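Local coordinates for protein beta-galactosidase (PDB 3TTY) that hydrolyses terminal beta-D-galactose residues from beta-galactosides through a TIM-barrel glycoside hydrolase domain, and binds galactose, at residues 286-291 with 429-434; 293-298 with 335-340. All blocks are in the same frame, centred on the assembly; numbering follows the deposited sequence.

Contact 1: residues 286-291 with 429-434; sequences FTAMAH and KYYDAL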
ATOM      1  N   PHE A 286      20.873  12.446  14.395  1.00 22.16           N
ATOM      2  CA  PHE A 286      19.472  12.818  14.356  1.00 21.52           C
ATOM      3  C   PHE A 286      18.855  12.923  15.748  1.00 21.42           C
ATOM      4  O   PHE A 286      18.171  13.905  16.046  1.00 20.48           O
ATOM      5  CB  PHE A 286      18.630  11.873  13.490  1.00 21.49           C
ATOM      6  CG  PHE A 286      17.183  12.272  13.437  1.00 24.75           C
ATOM      7  CD1 PHE A 286      16.754  13.247  12.548  1.00 25.41           C
ATOM      8  CD2 PHE A 286      16.263  11.723  14.315  1.00 24.41           C
ATOM      9  CE1 PHE A 286      15.424  13.648  12.516  1.00 26.44           C
ATOM     10  CE2 PHE A 286      14.930  12.115  14.285  1.00 27.70           C
ATOM     11  CZ  PHE A 286      14.512  13.084  13.385  1.00 25.56           C
ATOM     12  N   THR A 287      19.062  11.929  16.608  1.00 21.13           N
ATOM     13  CA  THR A 287      18.474  12.065  17.937  1.00 20.04           C
ATOM     14  C   THR A 287      19.123  13.236  18.696  1.00 17.35           C
ATOM     15  O   THR A 287      18.466  13.907  19.488  1.00 20.02           O
ATOM     16  CB  THR A 287      18.345  10.718  18.754  1.00 22.19           C
ATOM     17  OG1 THR A 287      19.063  10.797  19.998  1.00 23.44           O
ATOM     18  CG2 THR A 287      18.792   9.533  17.961  1.00 16.75           C
ATOM     19  N   ALA A 288      20.384  13.529  18.405  1.00 18.19           N
ATOM     20  CA  ALA A 288      21.012  14.731  18.959  1.00 19.36           C
ATOM     21  C   ALA A 288      20.305  16.003  18.451  1.00 23.93           C
ATOM     22  O   ALA A 288      20.036  16.943  19.211  1.00 22.85           O
ATOM     23  CB  ALA A 288      22.502  14.768  18.606  1.00 21.55           C
ATOM     24  N   MET A 289      20.005  16.029  17.157  1.00 22.26           N
ATOM     25  CA  MET A 289      19.284  17.153  16.574  1.00 22.41           C
ATOM     26  C   MET A 289      17.903  17.331  17.227  1.00 21.18           C
ATOM     27  O   MET A 289      17.445  18.461  17.424  1.00 18.55           O
ATOM     28  CB  MET A 289      19.160  16.995  15.047  1.00 21.23           C
ATOM     29  CG  MET A 289      18.695  18.266  14.339  1.00 20.82           C
ATOM     30  SD  MET A 289      18.496  18.091  12.559  1.00 20.53           S
ATOM     31  CE  MET A 289      17.359  16.707  12.473  1.00 25.01           C
ATOM     32  N   ALA A 290      17.255  16.223  17.581  1.00 18.71           N
ATOM     33  CA  ALA A 290      15.959  16.295  18.269  1.00 20.03           C
ATOM     34  C   ALA A 290      16.035  16.853  19.709  1.00 19.64           C
ATOM     35  O   ALA A 290      15.224  17.702  20.092  1.00 17.59           O
ATOM     36  CB  ALA A 290      15.240  14.931  18.237  1.00 16.79           C
ATOM     37  N   HIS A 291      16.995  16.382  20.504  1.00 17.85           N
ATOM     38  CA  HIS A 291      17.187  16.943  21.835  1.00 17.28           C
ATOM     39  C   HIS A 291      17.471  18.426  21.660  1.00 18.50           C
ATOM     40  O   HIS A 291      16.947  19.275  22.390  1.00 19.01           O
ATOM     41  CB  HIS A 291      18.389  16.319  22.553  1.00 16.93           C
ATOM     42  CG  HIS A 291      18.236  14.868  22.902  1.00 18.76           C
ATOM     43  ND1 HIS A 291      17.257  14.399  23.749  1.00 14.64           N
ATOM     44  CD2 HIS A 291      18.983  13.789  22.558  1.00 18.93           C
ATOM     45  CE1 HIS A 291      17.388  13.091  23.890  1.00 16.56           C
ATOM     46  NE2 HIS A 291      18.430  12.699  23.178  1.00 18.25           N
ATOM     47  N   LYS A 429      21.053  17.067   7.037  1.00 20.69           N
ATOM     48  CA  LYS A 429      22.324  16.985   6.305  1.00 20.64           C
ATOM     49  C   LYS A 429      23.264  18.084   6.776  1.00 22.47           C
ATOM     50  O   LYS A 429      24.475  17.879   6.868  1.00 21.16           O
ATOM     51  CB  LYS A 429      22.122  17.083   4.794  1.00 18.78           C
ATOM     52  CG  LYS A 429      21.483  15.860   4.169  1.00 22.39           C
ATOM     53  CD  LYS A 429      21.168  16.101   2.703  1.00 20.46           C
ATOM     54  CE  LYS A 429      20.627  14.837   2.063  1.00 20.45           C
ATOM     55  NZ  LYS A 429      20.029  15.106   0.747  1.00 17.50           N
ATOM     56  N   TYR A 430      22.701  19.252   7.077  1.00 21.84           N
ATOM     57  CA  TYR A 430      23.511  20.381   7.525  1.00 22.61           C
ATOM     58  C   TYR A 430      23.892  20.215   8.989  1.00 23.55           C
ATOM     59  O   TYR A 430      25.023  20.506   9.382  1.00 25.04           O
ATOM     60  CB  TYR A 430      22.793  21.720   7.279  1.00 18.28           C
ATOM     61  CG  TYR A 430      22.925  22.186   5.841  1.00 21.63           C
ATOM     62  CD1 TYR A 430      23.967  23.026   5.449  1.00 22.63           C
ATOM     63  CD2 TYR A 430      22.040  21.751   4.869  1.00 17.59           C
ATOM     64  CE1 TYR A 430      24.107  23.423   4.124  1.00 18.53           C
ATOM     65  CE2 TYR A 430      22.170  22.146   3.556  1.00 18.22           C
ATOM     66  CZ  TYR A 430      23.198  22.986   3.186  1.00 21.04           C
ATOM     67  OH  TYR A 430      23.314  23.371   1.865  1.00 16.47           O
ATOM     68  N   TYR A 431      22.949  19.739   9.795  1.00 20.72           N
ATOM     69  CA  TYR A 431      23.221  19.508  11.208  1.00 23.06           C
ATOM     70  C   TYR A 431      24.294  18.423  11.414  1.00 22.17           C
ATOM     71  O   TYR A 431      25.192  18.588  12.222  1.00 19.65           O
ATOM     72  CB  TYR A 431      21.943  19.149  11.960  1.00 20.12           C
ATOM     73  CG  TYR A 431      22.138  19.066  13.459  1.00 25.88           C
ATOM     74  CD1 TYR A 431      22.001  20.196  14.260  1.00 25.07           C
ATOM     75  CD2 TYR A 431      22.473  17.859  14.075  1.00 21.35           C
ATOM     76  CE1 TYR A 431      22.174  20.126  15.633  1.00 23.24           C
ATOM     77  CE2 TYR A 431      22.646  17.782  15.448  1.00 20.78           C
ATOM     78  CZ  TYR A 431      22.502  18.914  16.218  1.00 21.55           C
ATOM     79  OH  TYR A 431      22.683  18.847  17.573  1.00 22.44           O
ATOM     80  N   ASP A 432      24.175  17.328  10.668  1.00 22.51           N
ATOM     81  CA  ASP A 432      25.135  16.227  10.683  1.00 20.67           C
ATOM     82  C   ASP A 432      26.542  16.760  10.448  1.00 25.39           C
ATOM     83  O   ASP A 432      27.457  16.494  11.224  1.00 25.99           O
ATOM     84  CB  ASP A 432      24.771  15.239   9.577  1.00 21.64           C
ATOM     85  CG  ASP A 432      25.364  13.856   9.789  1.00 28.74           C
ATOM     86  OD1 ASP A 432      25.421  13.388  10.947  1.00 27.19           O
ATOM     87  OD2 ASP A 432      25.758  13.221   8.780  1.00 30.80           O
ATOM     88  N   ALA A 433      26.703  17.530   9.377  1.00 21.34           N
ATOM     89  CA  ALA A 433      27.994  18.088   9.006  1.00 20.73           C
ATOM     90  C   ALA A 433      28.630  18.853  10.161  1.00 24.76           C
ATOM     91  O   ALA A 433      29.846  18.810  10.344  1.00 28.73           O
ATOM     92  CB  ALA A 433      27.855  18.992   7.770  1.00 20.79           C
ATOM     93  N   LEU A 434      27.813  19.558  10.934  1.00 22.78           N
ATOM     94  CA  LEU A 434      28.324  20.267  12.103  1.00 24.47           C
ATOM     95  C   LEU A 434      28.659  19.256  13.198  1.00 26.48           C
ATOM     96  O   LEU A 434      29.740  19.294  13.784  1.00 22.03           O
ATOM     97  CB  LEU A 434      27.311  21.298  12.596  1.00 22.71           C
ATOM     98  CG  LEU A 434      27.129  22.538  11.696  1.00 24.84           C
ATOM     99  CD1 LEU A 434      25.725  23.105  11.804  1.00 18.46           C
ATOM    100  CD2 LEU A 434      28.146  23.611  12.044  1.00 21.73           C
TER
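One face of the Tyr-431 ring is occupied by the side chain of Met-289, while the backbone around Ala-288 approaches the hydroxyl end of the same ring obliquely. The touching residues are buried, on helices of different parts of the enzyme: helix 284-296 comes from the TIM barrel, and helix 423-435 from the trimerisation region, where it precedes strand 441-444 of a mixed sheet. On the ring face the contact is a CH-pi interaction, with Met-289 CG 3.7 Å from the centroid of the Tyr-431 ring and 14° off its normal. Earlier in the methionine chain, CB sits 3.6 Å from Tyr-431 CD2, so the aliphatic stem lies along the ring from its CD2-CE2 side toward its base. The sulfur has moved further out: SD is 4.5 Å from the centroid of the Tyr-431 ring, 37° from the normal, an oblique Met-aromatic contact rather than a stacked one. That SD also packs 3.7 Å from Tyr-431 CB. The two side chains thus run antiparallel, alongside one another, the tyrosine reaching toward helix 284-296 with its CG anti to the backbone N (chi1 -173°) and the methionine reaching back toward the root of the ring. Ala-288 adds a looser apolar touch, its CB 4.4 Å from Tyr-431 CE2. Met-443 on strand 441-444 touches both Met-289 and Tyr-431, extending the apolar packing into the mixed sheet. The polar end of the ring is served one turn further along the barrel helix, where Asn-292 ND2 is hydrogen-bonded to the tyrosine hydroxyl; that same Tyr-431 OH lies 3.6 Å from Ala-288 O.

Contact 2: residues 293-298 with 335-340; sequences LMRGLK and VAHGAD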
ATOM      1  N   LEU A 293      16.636  20.497  19.240  1.00 16.38           N
ATOM      2  CA  LEU A 293      15.426  21.236  18.918  1.00 15.78           C
ATOM      3  C   LEU A 293      14.580  21.461  20.162  1.00 16.83           C
ATOM      4  O   LEU A 293      13.911  22.480  20.290  1.00 22.22           O
ATOM      5  CB  LEU A 293      14.605  20.485  17.863  1.00 16.82           C
ATOM      6  CG  LEU A 293      13.294  21.148  17.449  1.00 17.20           C
ATOM      7  CD1 LEU A 293      13.572  22.477  16.732  1.00 19.66           C
ATOM      8  CD2 LEU A 293      12.497  20.222  16.562  1.00 17.71           C
ATOM      9  N   MET A 294      14.597  20.512  21.088  1.00 17.51           N
ATOM     10  CA  MET A 294      13.748  20.643  22.264  1.00 16.98           C
ATOM     11  C   MET A 294      14.284  21.748  23.164  1.00 19.37           C
ATOM     12  O   MET A 294      13.530  22.442  23.856  1.00 21.37           O
ATOM     13  CB  MET A 294      13.645  19.320  23.027  1.00 20.15           C
ATOM     14  CG  MET A 294      12.964  18.182  22.270  1.00 15.74           C
ATOM     15  SD  MET A 294      11.231  18.446  21.872  1.00 15.74           S
ATOM     16  CE  MET A 294      11.362  19.146  20.223  1.00 12.79           C
ATOM     17  N   ARG A 295      15.600  21.887  23.167  1.00 19.83           N
ATOM     18  CA  ARG A 295      16.244  22.972  23.881  1.00 22.41           C
ATOM     19  C   ARG A 295      15.878  24.300  23.220  1.00 19.01           C
ATOM     20  O   ARG A 295      15.664  25.309  23.893  1.00 19.52           O
ATOM     21  CB  ARG A 295      17.757  22.777  23.860  1.00 18.16           C
ATOM     22  CG  ARG A 295      18.524  23.839  24.590  1.00 23.12           C
ATOM     23  CD  ARG A 295      19.997  23.481  24.644  1.00 22.97           C
ATOM     24  NE  ARG A 295      20.730  23.811  23.424  1.00 18.84           N
ATOM     25  CZ  ARG A 295      21.370  22.929  22.657  1.00 23.37           C
ATOM     26  NH1 ARG A 295      21.349  21.631  22.949  1.00 18.65           N
ATOM     27  NH2 ARG A 295      22.039  23.354  21.588  1.00 22.87           N
ATOM     28  N   GLY A 296      15.796  24.290  21.897  1.00 18.86           N
ATOM     29  CA  GLY A 296      15.525  25.508  21.153  1.00 21.24           C
ATOM     30  C   GLY A 296      14.097  26.000  21.291  1.00 22.09           C
ATOM     31  O   GLY A 296      13.814  27.181  21.081  1.00 23.34           O
ATOM     32  N   LEU A 297      13.187  25.107  21.652  1.00 16.63           N
ATOM     33  CA  LEU A 297      11.788  25.497  21.725  1.00 17.82           C
ATOM     34  C   LEU A 297      11.608  26.682  22.671  1.00 19.09           C
ATOM     35  O   LEU A 297      10.761  27.534  22.436  1.00 18.49           O
ATOM     36  CB  LEU A 297      10.893  24.317  22.138  1.00 17.30           C
ATOM     37  CG  LEU A 297      10.776  23.141  21.162  1.00 16.24           C
ATOM     38  CD1 LEU A 297       9.705  22.147  21.628  1.00 14.01           C
ATOM     39  CD2 LEU A 297      10.470  23.658  19.743  1.00 14.65           C
ATOM     40  N   LYS A 298      12.393  26.735  23.744  1.00 18.88           N
ATOM     41  CA  LYS A 298      12.337  27.887  24.643  1.00 22.26           C
ATOM     42  C   LYS A 298      13.668  28.622  24.671  1.00 24.63           C
ATOM     43  O   LYS A 298      14.142  29.039  25.732  1.00 22.79           O
ATOM     44  CB  LYS A 298      11.897  27.492  26.055  1.00 20.73           C
ATOM     45  CG  LYS A 298      10.463  27.029  26.112  1.00 20.93           C
ATOM     46  CD  LYS A 298      10.086  26.502  27.476  1.00 21.91           C
ATOM     47  CE  LYS A 298       9.614  27.617  28.398  1.00 23.86           C
ATOM     48  NZ  LYS A 298       8.586  28.468  27.768  1.00 20.29           N
ATOM     49  N   VAL A 335      21.232  14.659  28.202  1.00 20.26           N
ATOM     50  CA  VAL A 335      21.736  15.652  29.139  1.00 17.58           C
ATOM     51  C   VAL A 335      22.670  16.634  28.434  1.00 21.38           C
ATOM     52  O   VAL A 335      22.603  17.844  28.656  1.00 22.28           O
ATOM     53  CB  VAL A 335      22.472  14.989  30.320  1.00 23.13           C
ATOM     54  CG1 VAL A 335      23.025  16.057  31.267  1.00 15.17           C
ATOM     55  CG2 VAL A 335      21.537  14.024  31.050  1.00 14.40           C
ATOM     56  N   ALA A 336      23.530  16.092  27.575  1.00 23.35           N
ATOM     57  CA  ALA A 336      24.490  16.868  26.800  1.00 19.64           C
ATOM     58  C   ALA A 336      23.806  17.966  25.980  1.00 25.57           C
ATOM     59  O   ALA A 336      24.411  18.996  25.679  1.00 23.78           O
ATOM     60  CB  ALA A 336      25.263  15.941  25.873  1.00 19.57           C
ATOM     61  N   HIS A 337      22.548  17.741  25.611  1.00 22.97           N
ATOM     62  CA  HIS A 337      21.848  18.699  24.765  1.00 18.05           C
ATOM     63  C   HIS A 337      20.829  19.558  25.488  1.00 18.41           C
ATOM     64  O   HIS A 337      20.119  20.332  24.856  1.00 19.18           O
ATOM     65  CB  HIS A 337      21.262  18.020  23.529  1.00 17.77           C
ATOM     66  CG  HIS A 337      22.311  17.489  22.604  1.00 20.22           C
ATOM     67  ND1 HIS A 337      23.065  18.307  21.791  1.00 21.90           N
ATOM     68  CD2 HIS A 337      22.770  16.233  22.403  1.00 17.66           C
ATOM     69  CE1 HIS A 337      23.926  17.575  21.109  1.00 19.32           C
ATOM     70  NE2 HIS A 337      23.765  16.312  21.458  1.00 18.62           N
ATOM     71  N   GLY A 338      20.792  19.468  26.814  1.00 21.18           N
ATOM     72  CA  GLY A 338      19.986  20.387  27.597  1.00 17.69           C
ATOM     73  C   GLY A 338      19.036  19.734  28.577  1.00 19.81           C
ATOM     74  O   GLY A 338      18.336  20.418  29.311  1.00 24.99           O
ATOM     75  N   ALA A 339      19.003  18.409  28.601  1.00 22.07           N
ATOM     76  CA  ALA A 339      18.092  17.699  29.500  1.00 20.66           C
ATOM     77  C   ALA A 339      18.557  17.774  30.954  1.00 18.59           C
ATOM     78  O   ALA A 339      19.711  17.493  31.253  1.00 18.35           O
ATOM     79  CB  ALA A 339      17.937  16.239  29.061  1.00 18.59           C
ATOM     80  N   ASP A 340      17.657  18.159  31.851  1.00 21.58           N
ATOM     81  CA  ASP A 340      17.969  18.234  33.277  1.00 20.59           C
ATOM     82  C   ASP A 340      17.216  17.169  34.065  1.00 17.76           C
ATOM     83  O   ASP A 340      17.124  17.228  35.292  1.00 19.51           O
ATOM     84  CB  ASP A 340      17.675  19.631  33.838  1.00 24.17           C
ATOM     85  CG  ASP A 340      18.840  20.593  33.653  1.00 23.42           C
ATOM     86  OD1 ASP A 340      19.841  20.187  33.027  1.00 25.61           O
ATOM     87  OD2 ASP A 340      18.747  21.751  34.126  1.00 23.61           O
TER
HETATM   88  O   HOH W   1      23.982  20.974  21.459  1.00 23.28           O
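The C-terminal part of helix 284-296 passes beside the turn that closes helix 326-336, bringing Arg-295 CA and Gly-338 CA to 5.9 Å. Arg-295 spans the gap with its NH1, which donates to His-337 O over 2.6 Å in a fairly straight bond (N-H...O 162°). The acceptor lies at the edge of the guanidinium, in its plane, whereas the donor sits 37° above the carbonyl plane and so off the lone pairs. A bend at chi3 (81°) curls the arginine around this oxygen, and CD also comes 3.2 Å from His-337 O. Gly-338, with positive phi, is the C' residue of a Schellman motif that ends helix 326-336 before barrel strand 339-344; its N bonds to Val-335 O at 3.1 Å. A beta carbon there would collide with the preceding carbonyl and crowd Arg-295 CD. Water 1, in the plane of the imidazole, is 2.8 Å from His-337 ND1 and accepts a weak bond from Arg-295 NH2. That NH2 also forms a salt bridge with Asp-442, while the other imidazole nitrogen, NE2, is hydrogen-bonded to Glu-618. A leucine in place of Arg-295 would probably leave the buried His-337 carbonyl without its side-chain donor and Asp-442 without its cationic mate.

How the contacts relate
Both contacts draw on helix 284-296, which in the chain lies between barrel strands 273-275 and 303-307: contact 1 uses its earlier part, contact 2 its later part. Their centres are about 13 Å apart, and along the chain contact 2 is nested within the loop that contact 1 closes. They also touch, as His-337 packs against the shared helix, its CB 3.5 Å from His-291 CB. Both segments of contact 2 belong to the TIM-barrel region, though Arg-295 and His-337 also reach Asp-442 and Glu-618 beyond it, while contact 1 joins the helix to the trimerisation region. The same helix thus packs against the barrel's own neighbouring turn and against the trimerisation region.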